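NIF3-related protein (Bacillus cereus, PDB 2GX8) is of unknown cellular function but binds a pair of zinc ions at a conserved dimetal site and carries a probable regulatory domain. Local coordinates at residues 92-97 with 125-130; 137-142 with 269-274; 309-314 with 327-332; 316-321 with 336-341; 331-336 with 353-358. All coordinates share one frame; numbering follows the deposited sequence.

Contact 1: 92-97 with 125-130; sequences HHPLIF and AAHTNV. With ZN (zinc ion), chain L; ZN (zinc ion), chain M.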
# COMPACT_ATOMS: atom_id res chain seq x y z
N HIS C 92 4.06 -31.43 7.20
CA HIS C 92 4.13 -30.29 8.07
C HIS C 92 4.44 -29.02 7.32
O HIS C 92 3.82 -27.99 7.58
CB HIS C 92 5.22 -30.53 9.12
CG HIS C 92 5.33 -29.45 10.13
ND1 HIS C 92 4.24 -28.93 10.80
CD2 HIS C 92 6.42 -28.82 10.66
CE1 HIS C 92 4.64 -28.01 11.65
NE2 HIS C 92 5.96 -27.93 11.59
N HIS C 93 5.42 -29.08 6.41
CA HIS C 93 5.73 -27.92 5.59
C HIS C 93 4.96 -28.07 4.30
O HIS C 93 5.06 -29.10 3.64
CB HIS C 93 7.21 -27.83 5.25
CG HIS C 93 8.08 -27.68 6.43
ND1 HIS C 93 9.32 -28.26 6.51
CD2 HIS C 93 7.90 -27.02 7.60
CE1 HIS C 93 9.89 -27.93 7.65
NE2 HIS C 93 9.04 -27.19 8.34
N PRO C 94 4.18 -27.05 3.94
CA PRO C 94 3.36 -27.06 2.73
C PRO C 94 4.22 -27.32 1.49
O PRO C 94 5.27 -26.76 1.37
CB PRO C 94 2.82 -25.62 2.66
CG PRO C 94 2.93 -25.08 4.01
CD PRO C 94 4.03 -25.80 4.71
N LEU C 95 3.78 -28.19 0.59
CA LEU C 95 4.48 -28.39 -0.69
C LEU C 95 4.29 -27.15 -1.58
O LEU C 95 5.22 -26.71 -2.24
CB LEU C 95 4.00 -29.66 -1.39
CG LEU C 95 4.44 -29.96 -2.83
CD1 LEU C 95 5.93 -30.21 -3.00
CD2 LEU C 95 3.64 -31.18 -3.30
N ILE C 96 3.09 -26.59 -1.61
CA ILE C 96 2.91 -25.34 -2.32
C ILE C 96 2.90 -24.28 -1.24
O ILE C 96 2.02 -24.30 -0.40
CB ILE C 96 1.56 -25.25 -3.03
CG1 ILE C 96 1.45 -26.34 -4.10
CG2 ILE C 96 1.38 -23.87 -3.67
CD1 ILE C 96 0.12 -26.34 -4.81
N PHE C 97 3.88 -23.38 -1.23
CA PHE C 97 3.85 -22.29 -0.27
C PHE C 97 3.57 -21.01 -1.06
O PHE C 97 2.55 -20.36 -0.86
CB PHE C 97 5.12 -22.17 0.59
CG PHE C 97 4.93 -21.25 1.78
CD1 PHE C 97 4.25 -21.71 2.92
CD2 PHE C 97 5.35 -19.92 1.74
CE1 PHE C 97 4.03 -20.88 4.00
CE2 PHE C 97 5.13 -19.06 2.82
CZ PHE C 97 4.47 -19.54 3.95
N ALA C 125 -1.46 -30.21 3.80
CA ALA C 125 -0.50 -29.49 4.64
C ALA C 125 -1.04 -29.17 6.03
O ALA C 125 -2.16 -28.68 6.17
CB ALA C 125 -0.04 -28.24 3.97
N ALA C 126 -0.24 -29.46 7.04
CA ALA C 126 -0.58 -29.14 8.41
C ALA C 126 0.58 -28.35 8.98
O ALA C 126 1.46 -28.92 9.64
CB ALA C 126 -0.74 -30.39 9.17
N HIS C 127 0.62 -27.05 8.71
CA HIS C 127 1.77 -26.26 9.12
C HIS C 127 1.70 -25.64 10.51
O HIS C 127 1.90 -26.35 11.48
CB HIS C 127 2.20 -25.29 7.99
CG HIS C 127 3.55 -24.67 8.21
ND1 HIS C 127 3.87 -23.40 7.76
CD2 HIS C 127 4.65 -25.12 8.86
CE1 HIS C 127 5.11 -23.10 8.12
NE2 HIS C 127 5.60 -24.12 8.80
N THR C 128 1.40 -24.35 10.63
CA THR C 128 1.41 -23.73 11.96
C THR C 128 0.42 -24.31 12.94
O THR C 128 0.61 -24.20 14.15
CB THR C 128 1.31 -22.21 11.95
OG1 THR C 128 0.23 -21.83 11.10
CG2 THR C 128 2.64 -21.58 11.46
N ASN C 129 -0.65 -24.92 12.45
CA ASN C 129 -1.59 -25.57 13.38
C ASN C 129 -0.94 -26.73 14.20
O ASN C 129 -1.39 -27.03 15.29
CB ASN C 129 -2.91 -25.98 12.68
CG ASN C 129 -2.69 -26.89 11.44
OD1 ASN C 129 -3.41 -27.88 11.27
ND2 ASN C 129 -1.73 -26.55 10.59
N VAL C 130 0.11 -27.35 13.67
CA VAL C 130 0.83 -28.44 14.35
C VAL C 130 1.93 -27.85 15.29
O VAL C 130 2.38 -28.49 16.24
CB VAL C 130 1.38 -29.50 13.33
CG1 VAL C 130 2.22 -30.58 13.99
CG2 VAL C 130 0.22 -30.15 12.59
ZN ZN L . 9.10 -25.52 9.85
ZN ZN M . 6.86 -26.00 12.26
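Turning CG opposite the backbone N in both H92 (chi1 -177°) and H127 (chi1 -167°) brings the two imidazoles together as a T-shaped pair. The edge of H127 points at a face of H92, with centroids 5.3 Å apart and planes at 73°. H92 ND1 donates to A126 O at 3.0 Å, in the plane of that carbonyl, and this bond fixes the rotation of the ring so that NE2 meets one zinc at 2.2 Å, a site completed by D131 and E360. H93 NE2 holds the other zinc at 2.2 Å with H357 and E360, while its ND1 bonds to D72. H127 belongs to the second shell: its NE2 stays 3.9 Å from the zinc held by H93, and its ND1 is taken by D51. A CH-pi contact covers one face of the H127 ring, P94 CD lying 4.1 Å from the centroid, and P94 CB also packs on A125 CB at 4.1 Å. The metal-binding loop follows strand 88-91 and lies beside the end of its parallel neighbour, strand 122-125, just where helix 128-132 begins; V130, whose CB lies by H92 ND1, is itself packed by F38 of helix 31-38 and M363 of helix 362-377.

Contact 2: 137-142 with 269-274; sequences VNDLLA and LGKIGY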
# COMPACT_ATOMS: atom_id res chain seq x y z
N VAL C 137 4.55 -30.18 17.58
CA VAL C 137 5.99 -30.04 17.40
C VAL C 137 6.74 -29.60 18.65
O VAL C 137 7.72 -30.23 19.06
CB VAL C 137 6.33 -29.07 16.22
CG1 VAL C 137 7.82 -28.79 16.16
CG2 VAL C 137 5.87 -29.63 14.92
N ASN C 138 6.26 -28.52 19.26
CA ASN C 138 6.93 -27.91 20.40
C ASN C 138 6.80 -28.67 21.71
O ASN C 138 7.69 -28.58 22.54
CB ASN C 138 6.55 -26.43 20.49
CG ASN C 138 7.10 -25.63 19.32
OD1 ASN C 138 8.31 -25.64 19.06
ND2 ASN C 138 6.23 -24.93 18.61
N ASP C 139 5.70 -29.41 21.89
CA ASP C 139 5.53 -30.28 23.06
C ASP C 139 6.44 -31.47 22.90
O ASP C 139 7.15 -31.85 23.84
CB ASP C 139 4.10 -30.75 23.20
CG ASP C 139 3.21 -29.69 23.80
OD1 ASP C 139 3.69 -29.01 24.73
OD2 ASP C 139 2.04 -29.55 23.36
N LEU C 140 6.41 -32.03 21.69
CA LEU C 140 7.27 -33.16 21.30
C LEU C 140 8.75 -32.83 21.50
O LEU C 140 9.52 -33.68 21.92
CB LEU C 140 7.01 -33.58 19.85
CG LEU C 140 5.65 -34.24 19.60
CD1 LEU C 140 5.25 -34.22 18.13
CD2 LEU C 140 5.63 -35.67 20.16
N LEU C 141 9.14 -31.59 21.23
CA LEU C 141 10.53 -31.18 21.43
C LEU C 141 10.84 -30.91 22.90
O LEU C 141 11.96 -31.17 23.34
CB LEU C 141 10.88 -29.93 20.60
CG LEU C 141 10.96 -30.05 19.08
CD1 LEU C 141 10.91 -28.64 18.49
CD2 LEU C 141 12.18 -30.82 18.59
N ALA C 142 9.88 -30.37 23.65
CA ALA C 142 10.07 -30.18 25.10
C ALA C 142 10.25 -31.51 25.80
O ALA C 142 11.15 -31.64 26.62
CB ALA C 142 8.93 -29.41 25.71
N LEU C 269 3.27 -20.44 19.88
CA LEU C 269 4.47 -21.04 19.36
C LEU C 269 5.49 -21.31 20.43
O LEU C 269 5.71 -20.46 21.28
CB LEU C 269 5.08 -20.12 18.31
CG LEU C 269 4.27 -19.95 17.04
CD1 LEU C 269 4.91 -18.85 16.23
CD2 LEU C 269 4.20 -21.28 16.26
N GLY C 270 6.13 -22.47 20.38
CA GLY C 270 7.19 -22.85 21.32
C GLY C 270 6.78 -23.06 22.76
O GLY C 270 5.71 -22.60 23.18
N LYS C 271 7.66 -23.74 23.52
CA LYS C 271 7.48 -24.02 24.96
C LYS C 271 8.64 -23.47 25.80
O LYS C 271 9.76 -23.35 25.33
CB LYS C 271 7.36 -25.54 25.23
CG LYS C 271 6.11 -26.18 24.63
CD LYS C 271 4.87 -25.71 25.35
CE LYS C 271 3.60 -26.16 24.65
NZ LYS C 271 2.36 -25.89 25.46
N ILE C 272 8.36 -23.09 27.04
CA ILE C 272 9.43 -22.67 27.92
C ILE C 272 9.22 -23.44 29.20
O ILE C 272 8.11 -23.50 29.70
CB ILE C 272 9.54 -21.12 28.09
CG1 ILE C 272 10.85 -20.76 28.85
CG2 ILE C 272 8.29 -20.49 28.71
CD1 ILE C 272 11.15 -19.28 28.93
N GLY C 273 10.29 -24.09 29.68
CA GLY C 273 10.25 -24.94 30.85
C GLY C 273 11.61 -25.01 31.53
O GLY C 273 12.51 -24.22 31.22
N TYR C 274 11.77 -26.00 32.41
CA TYR C 274 12.99 -26.15 33.21
C TYR C 274 13.68 -27.50 33.10
O TYR C 274 13.03 -28.54 33.16
CB TYR C 274 12.65 -25.93 34.69
CG TYR C 274 12.17 -24.53 34.99
CD1 TYR C 274 10.80 -24.22 35.00
CD2 TYR C 274 13.09 -23.50 35.26
CE1 TYR C 274 10.37 -22.91 35.26
CE2 TYR C 274 12.67 -22.20 35.53
CZ TYR C 274 11.32 -21.91 35.53
OH TYR C 274 10.94 -20.60 35.81
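The amide of N138, laid against G270, has a bond at each end: OD1 accepts from G314 N, and ND2 donates to D131 O. Its flat group rests on the glycine backbone, with N138 CG 3.4 Å from G270 CA. Here CG stands opposite the carbonyl carbon (chi1 -67°), which carries the amide out from helix 137-145 to strand 270-280. N138 ND2 also comes within 3.0 Å of G270 N, but both are donors, so this is proximity without a bond; the glycine backbone pairs instead with L153. One residue on, K271 bends at chi2 (-69°) and runs across the helix, CG passing 3.6 Å from N138 O. Its CB meets A142 CB at 4.2 Å. Beyond, the lysine crosses D139 in a long salt bridge, NZ to OD1 3.5 Å, whose details are uncertain because the position of the carboxylate oxygen is less sure. The other oxygen, D139 OD2, is bonded to G135 N. Helix and strand run 33° apart, their axes 7.2 Å from each other at closest approach. Chemically, the two segments meet by packing and one long, doubtful salt bridge, while the buried amide finds its hydrogen bonds at G314 N and D131 O; the contact probably owes little to charge. N138 bonds the backbone of a zinc ligand, D131, and may so help to place the chain that carries it.

Contact 3: 309-314 with 327-332; sequences KVAVLG and KGADVY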
# COMPACT_ATOMS: atom_id res chain seq x y z
N LYS C 309 16.51 -22.63 32.83
CA LYS C 309 15.28 -22.64 32.05
C LYS C 309 15.55 -22.46 30.58
O LYS C 309 16.33 -21.59 30.17
CB LYS C 309 14.15 -21.75 32.56
CG LYS C 309 14.22 -20.30 32.26
CD LYS C 309 13.06 -19.55 32.95
CE LYS C 309 11.68 -19.96 32.45
NZ LYS C 309 10.61 -19.15 33.14
N VAL C 310 14.86 -23.29 29.80
CA VAL C 310 15.05 -23.42 28.38
C VAL C 310 13.79 -23.10 27.59
O VAL C 310 12.69 -23.55 27.93
CB VAL C 310 15.40 -24.90 28.07
CG1 VAL C 310 15.56 -25.14 26.57
CG2 VAL C 310 16.63 -25.35 28.84
N ALA C 311 13.96 -22.34 26.51
CA ALA C 311 12.87 -22.05 25.58
C ALA C 311 13.14 -22.86 24.31
O ALA C 311 14.28 -22.99 23.89
CB ALA C 311 12.83 -20.54 25.26
N VAL C 312 12.12 -23.46 23.73
CA VAL C 312 12.32 -24.15 22.43
C VAL C 312 11.23 -23.81 21.45
O VAL C 312 10.09 -23.66 21.83
CB VAL C 312 12.48 -25.71 22.56
CG1 VAL C 312 11.42 -26.31 23.46
CG2 VAL C 312 12.51 -26.37 21.18
N LEU C 313 11.57 -23.64 20.18
CA LEU C 313 10.58 -23.36 19.18
C LEU C 313 11.08 -24.03 17.90
O LEU C 313 12.06 -23.58 17.30
CB LEU C 313 10.40 -21.85 19.03
CG LEU C 313 9.22 -21.34 18.19
CD1 LEU C 313 8.98 -19.90 18.54
CD2 LEU C 313 9.45 -21.46 16.72
N GLY C 314 10.43 -25.11 17.47
CA GLY C 314 10.92 -25.83 16.29
C GLY C 314 10.73 -24.96 15.07
O GLY C 314 9.75 -24.24 15.01
N LYS C 327 10.39 -13.84 29.16
CA LYS C 327 9.95 -14.98 29.97
C LYS C 327 11.09 -15.60 30.82
O LYS C 327 10.88 -16.58 31.54
CB LYS C 327 9.36 -16.06 29.08
CG LYS C 327 8.15 -15.66 28.27
CD LYS C 327 6.94 -15.52 29.13
CE LYS C 327 5.66 -15.54 28.31
NZ LYS C 327 5.34 -16.88 27.68
N GLY C 328 12.30 -15.07 30.70
CA GLY C 328 13.41 -15.53 31.54
C GLY C 328 14.28 -16.70 31.12
O GLY C 328 15.02 -17.22 31.95
N ALA C 329 14.24 -17.11 29.86
CA ALA C 329 15.06 -18.22 29.38
C ALA C 329 16.52 -17.91 29.57
O ALA C 329 16.93 -16.75 29.53
CB ALA C 329 14.78 -18.50 27.89
N ASP C 330 17.28 -18.97 29.81
CA ASP C 330 18.73 -18.90 29.99
C ASP C 330 19.34 -19.24 28.64
O ASP C 330 20.45 -18.79 28.32
CB ASP C 330 19.20 -19.93 31.02
CG ASP C 330 18.87 -19.53 32.44
OD1 ASP C 330 19.06 -18.35 32.80
OD2 ASP C 330 18.44 -20.42 33.21
N VAL C 331 18.60 -20.05 27.87
CA VAL C 331 19.02 -20.53 26.57
C VAL C 331 17.79 -20.72 25.68
O VAL C 331 16.72 -21.05 26.17
CB VAL C 331 19.77 -21.89 26.69
CG1 VAL C 331 18.86 -22.93 27.23
CG2 VAL C 331 20.32 -22.35 25.34
N TYR C 332 17.95 -20.53 24.39
CA TYR C 332 16.84 -20.68 23.44
C TYR C 332 17.22 -21.67 22.33
O TYR C 332 18.18 -21.47 21.63
CB TYR C 332 16.46 -19.29 22.91
CG TYR C 332 15.31 -19.19 21.89
CD1 TYR C 332 15.36 -18.24 20.88
CD2 TYR C 332 14.18 -20.04 21.94
CE1 TYR C 332 14.31 -18.10 19.94
CE2 TYR C 332 13.11 -19.91 20.97
CZ TYR C 332 13.21 -18.94 19.98
OH TYR C 332 12.21 -18.76 19.01
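V310 pairs with V331 and A311 with Y332 in parallel register, and A311 N donates to V331 O at 3.1 Å in an almost straight bond. Just before the paired residues, K309 and D330 clasp each other twice: D330 N gives to K309 O at 2.8 Å, and K309 N gives to D330 OD2 at 3.0 Å, reaching that oxygen on its anti side. The same carboxylate oxygen accepts from R308 N, so two successive amides fix its place. The K309 side chain starts between its own backbone N and carbonyl carbon (chi1 80°) and bends at chi3, which lays CG and CD along G328 O before NZ meets K327 O head-on at 3.0 Å. Y274 OH is a second partner of that ammonium. On one face of the sheet V310 CG2 touches V331 CG1 at 3.7 Å, under F284 of helix 281-292. On the other, the Y332 ring turns its edge to the neighbouring strand: CD2 lies 3.6 Å from A311 CB and CE2 3.9 Å from L313 CB, while OH bonds to G317 O and L153 packs nearby. G328 ends helix 321-326 in a Schellman motif, its positive phi turning the chain toward the second strand. The whole is a beta-alpha-beta crossover: strand 306-313, helix 321-326, then strand 331-335 back alongside the first.

Contact 4: 316-321 with 336-341; sequences DGNKYI and DMYYHV
N318 reaches across to 336-341 with both ends of its amide. OD1 accepts from Y338 N at 3.0 Å in a nearly straight bond, and ND2 donates to D336 O at 2.8 Å; D336 O lies near the plane of the N318 amide, whereas ND2 stands well above the plane of that carbonyl. The same ND2 comes within 3.2 Å of Y338 CD1, with amide and ring planes 34° apart, and M337 SD sits 3.6 Å from N318 OD1. Placing CG opposite the carbonyl carbon (chi1 -77°) sends the amide across to the 336-338 backbone. Around it, I321 CD1 meets V341 CG1 at 3.7 Å in an apolar contact, and the same V341 methyl rests on a carbonyl oxygen, CG1 lying 3.5 Å from N318 O. The next shell holds N318 itself. D316 OD2 accepts from N318 N at 3.2 Å, forming an Asx turn that sets the loop, and D316 OD1 bonds to Y338 OH of a neighbouring subunit, so the turn also belongs to a subunit interface. D336 OD1 likewise accepts from Y339 N of that subunit, while its OD2 takes the bond from H357 ND1. Y338, whose own N is gripped by N318, is the N-cap residue of helix 339-348. Two adjacent parallel strands, 306-313 and 331-335, thus run out side by side into these turns, from which helices 321-326 and 339-348 set off.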
# COMPACT_ATOMS: atom_id res chain seq x y z
N ASP C 316 11.78 -21.88 12.22
CA ASP C 316 12.35 -20.52 12.25
C ASP C 316 11.80 -19.71 13.45
O ASP C 316 10.66 -19.22 13.42
CB ASP C 316 12.07 -19.78 10.92
CG ASP C 316 12.68 -18.35 10.89
OD1 ASP C 316 12.53 -17.62 9.87
OD2 ASP C 316 13.32 -17.94 11.88
N GLY C 317 12.62 -19.57 14.49
CA GLY C 317 12.21 -18.81 15.65
C GLY C 317 12.99 -17.52 15.95
O GLY C 317 13.02 -17.04 17.08
N ASN C 318 13.62 -16.99 14.91
CA ASN C 318 14.32 -15.72 14.95
C ASN C 318 13.49 -14.59 15.54
O ASN C 318 14.00 -13.71 16.23
CB ASN C 318 14.62 -15.32 13.52
CG ASN C 318 15.79 -16.07 12.94
OD1 ASN C 318 16.92 -15.94 13.40
ND2 ASN C 318 15.53 -16.83 11.87
N LYS C 319 12.19 -14.61 15.27
CA LYS C 319 11.29 -13.56 15.74
C LYS C 319 10.93 -13.58 17.23
O LYS C 319 10.34 -12.61 17.72
CB LYS C 319 10.03 -13.54 14.86
CG LYS C 319 10.29 -13.02 13.46
CD LYS C 319 8.98 -12.58 12.77
CE LYS C 319 9.28 -11.73 11.51
NZ LYS C 319 8.03 -11.11 10.91
N TYR C 320 11.30 -14.64 17.95
CA TYR C 320 10.91 -14.78 19.35
C TYR C 320 12.01 -14.72 20.37
O TYR C 320 11.84 -15.17 21.49
CB TYR C 320 10.09 -16.03 19.52
CG TYR C 320 8.92 -15.97 18.57
CD1 TYR C 320 8.92 -16.69 17.40
CD2 TYR C 320 7.86 -15.11 18.83
CE1 TYR C 320 7.83 -16.58 16.48
CE2 TYR C 320 6.79 -14.99 17.95
CZ TYR C 320 6.78 -15.73 16.78
OH TYR C 320 5.70 -15.61 15.89
N ILE C 321 13.14 -14.12 20.01
CA ILE C 321 14.21 -13.99 20.97
C ILE C 321 13.85 -13.04 22.13
O ILE C 321 14.33 -13.24 23.25
CB ILE C 321 15.57 -13.61 20.29
CG1 ILE C 321 15.51 -12.20 19.72
CG2 ILE C 321 15.92 -14.63 19.19
CD1 ILE C 321 16.86 -11.62 19.38
N ASP C 336 17.36 -21.98 12.13
CA ASP C 336 17.55 -20.87 11.19
C ASP C 336 18.05 -19.57 11.78
O ASP C 336 17.72 -18.51 11.30
CB ASP C 336 16.26 -20.63 10.41
CG ASP C 336 15.92 -21.78 9.50
OD1 ASP C 336 16.88 -22.44 9.02
OD2 ASP C 336 14.69 -22.03 9.28
N MET C 337 18.89 -19.65 12.79
CA MET C 337 19.37 -18.44 13.44
C MET C 337 20.17 -17.48 12.52
O MET C 337 21.25 -17.84 12.02
CB MET C 337 20.17 -18.85 14.68
CG MET C 337 20.32 -17.75 15.66
SD MET C 337 18.70 -17.19 16.25
CE MET C 337 19.29 -15.67 16.83
N TYR C 338 19.65 -16.27 12.31
CA TYR C 338 20.31 -15.27 11.48
C TYR C 338 21.41 -14.53 12.23
O TYR C 338 21.31 -14.23 13.42
CB TYR C 338 19.32 -14.26 10.91
CG TYR C 338 18.63 -14.78 9.68
CD1 TYR C 338 17.27 -15.17 9.70
CD2 TYR C 338 19.34 -14.90 8.47
CE1 TYR C 338 16.63 -15.69 8.53
CE2 TYR C 338 18.73 -15.42 7.32
CZ TYR C 338 17.39 -15.81 7.36
OH TYR C 338 16.84 -16.30 6.19
N TYR C 339 22.46 -14.18 11.50
CA TYR C 339 23.62 -13.51 12.08
C TYR C 339 23.22 -12.33 12.95
O TYR C 339 23.61 -12.26 14.11
CB TYR C 339 24.55 -13.04 10.95
CG TYR C 339 25.89 -12.46 11.38
CD1 TYR C 339 26.13 -11.09 11.32
CD2 TYR C 339 26.93 -13.29 11.78
CE1 TYR C 339 27.39 -10.55 11.71
CE2 TYR C 339 28.19 -12.77 12.15
CZ TYR C 339 28.41 -11.41 12.11
OH TYR C 339 29.66 -10.91 12.49
N HIS C 340 22.43 -11.42 12.39
CA HIS C 340 22.04 -10.22 13.10
C HIS C 340 21.12 -10.51 14.28
O HIS C 340 21.22 -9.87 15.33
CB HIS C 340 21.52 -9.15 12.16
CG HIS C 340 22.57 -8.65 11.21
ND1 HIS C 340 23.64 -7.87 11.63
CD2 HIS C 340 22.74 -8.83 9.88
CE1 HIS C 340 24.41 -7.59 10.59
NE2 HIS C 340 23.89 -8.16 9.52
N VAL C 341 20.26 -11.51 14.14
CA VAL C 341 19.41 -11.87 15.25
C VAL C 341 20.30 -12.42 16.38
O VAL C 341 20.07 -12.11 17.55
CB VAL C 341 18.31 -12.83 14.82
CG1 VAL C 341 17.42 -13.16 16.02
CG2 VAL C 341 17.44 -12.18 13.72

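Contact 5: 331-336 with 353-358; sequences VYVTGD and VDPGHN. With ZN (zinc ion), chain L.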
# COMPACT_ATOMS: atom_id res chain seq x y z
N VAL C 331 18.60 -20.05 27.87
CA VAL C 331 19.02 -20.53 26.57
C VAL C 331 17.79 -20.72 25.68
O VAL C 331 16.72 -21.05 26.17
CB VAL C 331 19.77 -21.89 26.69
CG1 VAL C 331 18.86 -22.93 27.23
CG2 VAL C 331 20.32 -22.35 25.34
N TYR C 332 17.95 -20.53 24.39
CA TYR C 332 16.84 -20.68 23.44
C TYR C 332 17.22 -21.67 22.33
O TYR C 332 18.18 -21.47 21.63
CB TYR C 332 16.46 -19.29 22.91
CG TYR C 332 15.31 -19.19 21.89
CD1 TYR C 332 15.36 -18.24 20.88
CD2 TYR C 332 14.18 -20.04 21.94
CE1 TYR C 332 14.31 -18.10 19.94
CE2 TYR C 332 13.11 -19.91 20.97
CZ TYR C 332 13.21 -18.94 19.98
OH TYR C 332 12.21 -18.76 19.01
N VAL C 333 16.43 -22.73 22.16
CA VAL C 333 16.70 -23.75 21.16
C VAL C 333 15.76 -23.57 19.98
O VAL C 333 14.60 -23.90 20.09
CB VAL C 333 16.44 -25.17 21.71
CG1 VAL C 333 16.68 -26.21 20.63
CG2 VAL C 333 17.31 -25.43 22.90
N THR C 334 16.29 -23.12 18.84
CA THR C 334 15.47 -22.88 17.64
C THR C 334 16.31 -22.99 16.37
O THR C 334 17.54 -22.96 16.44
CB THR C 334 14.82 -21.47 17.74
OG1 THR C 334 13.80 -21.30 16.74
CG2 THR C 334 15.87 -20.36 17.67
N GLY C 335 15.67 -23.11 15.20
CA GLY C 335 16.40 -23.22 13.94
C GLY C 335 16.55 -21.92 13.17
O GLY C 335 15.96 -20.89 13.52
N ASP C 336 17.36 -21.98 12.13
CA ASP C 336 17.55 -20.87 11.19
C ASP C 336 18.05 -19.57 11.78
O ASP C 336 17.72 -18.51 11.30
CB ASP C 336 16.26 -20.63 10.41
CG ASP C 336 15.92 -21.78 9.50
OD1 ASP C 336 16.88 -22.44 9.02
OD2 ASP C 336 14.69 -22.03 9.28
N VAL C 353 21.00 -22.34 21.18
CA VAL C 353 21.52 -23.54 20.57
C VAL C 353 20.64 -23.75 19.33
O VAL C 353 19.45 -23.76 19.45
CB VAL C 353 21.40 -24.76 21.46
CG1 VAL C 353 21.90 -25.93 20.69
CG2 VAL C 353 22.24 -24.56 22.80
N ASP C 354 21.24 -23.90 18.16
CA ASP C 354 20.53 -24.06 16.89
C ASP C 354 20.87 -25.45 16.40
O ASP C 354 21.91 -25.67 15.80
CB ASP C 354 21.01 -23.01 15.88
CG ASP C 354 20.29 -23.07 14.54
OD1 ASP C 354 19.55 -24.04 14.27
OD2 ASP C 354 20.44 -22.11 13.74
N PRO C 355 19.97 -26.40 16.64
CA PRO C 355 20.20 -27.75 16.18
C PRO C 355 19.70 -27.92 14.75
O PRO C 355 19.82 -29.00 14.19
CB PRO C 355 19.36 -28.58 17.13
CG PRO C 355 18.20 -27.67 17.52
CD PRO C 355 18.66 -26.25 17.32
N GLY C 356 19.13 -26.87 14.14
CA GLY C 356 18.62 -26.94 12.79
C GLY C 356 17.11 -27.07 12.78
O GLY C 356 16.51 -27.69 13.67
N HIS C 357 16.50 -26.49 11.75
CA HIS C 357 15.07 -26.50 11.54
C HIS C 357 14.56 -27.97 11.45
O HIS C 357 13.46 -28.28 11.87
CB HIS C 357 14.80 -25.78 10.21
CG HIS C 357 13.39 -25.37 9.98
ND1 HIS C 357 13.06 -24.13 9.47
CD2 HIS C 357 12.22 -26.04 10.13
CE1 HIS C 357 11.75 -24.05 9.32
NE2 HIS C 357 11.21 -25.19 9.73
N ASN C 358 15.39 -28.85 10.92
CA ASN C 358 15.01 -30.24 10.73
C ASN C 358 14.72 -31.02 12.00
O ASN C 358 14.26 -32.13 11.89
CB ASN C 358 16.07 -30.96 9.90
CG ASN C 358 15.62 -32.33 9.45
OD1 ASN C 358 14.82 -32.47 8.51
ND2 ASN C 358 16.17 -33.37 10.08
ZN ZN L . 9.10 -25.52 9.85
O HOH W 1 18.30 -25.05 9.69
O HOH W 2 19.72 -23.73 11.57
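A second beta-alpha-beta unit, strand 331-335, helix 339-348 and strand 351-354, closes here and delivers a zinc ligand from the turn that follows its last strand. Among the backbone bonds, V353 N gives to Y332 O at 3.0 Å and T334 N to V353 O at 3.3 Å, holding V333 and V353 in parallel register. The apolar contacts lie on the face carrying the valines: V331 CG2 meets V353 CG2 at 3.9 Å, and V333 CG1 packs on P355 CG at 3.8 Å, beneath F284 and V288 of helix 281-292. Polar groups shape the turn that follows. D354 OD1 accepts from G356 N in an Asx turn, and water 2 joins it to D336 N; D354 OD2 forms a salt bridge with R298. A further water links D336 OD1 to H357 N. With no side chain on G335, the turn can come close, H357 N lying 3.9 Å from G335 CA. Aromatic packing is supplied from outside, where Y339 of a neighbouring subunit stacks on the H357 ring. Last comes the histidine-carboxylate hydrogen bond beside the metal. With H357 CG opposite its backbone N (chi1 -165°), D336 OD2 lies near the plane of the imidazole and accepts from ND1 at 2.7 Å on its syn side, tilted out of the carboxylate plane. That bond steadies the ring whose NE2, across from it, binds zinc at 2.1 Å.

The five contacts place a dimetal site between two sheets. Contact 1 sits in loops just past strands 88-91 and 122-125 of the five-stranded sheet, its centre about 19 to 24 Å from the others. Contact 2 joins helix 137-145 to the larger sheet, which contacts 3 and 5 continue through strands 306-313, 331-335 and 351-354; centres of contacts 2 and 3 are about 9 Å apart. Contact 4 links turns beyond two of these strands and shares D336 with contact 5. Along the chain, contacts 1 and 2 close before the others open, whereas the segments of 3 and 4, and of 4 and 5, alternate. Contacts 1 and 5 meet at one zinc, so residues far apart in sequence build the site.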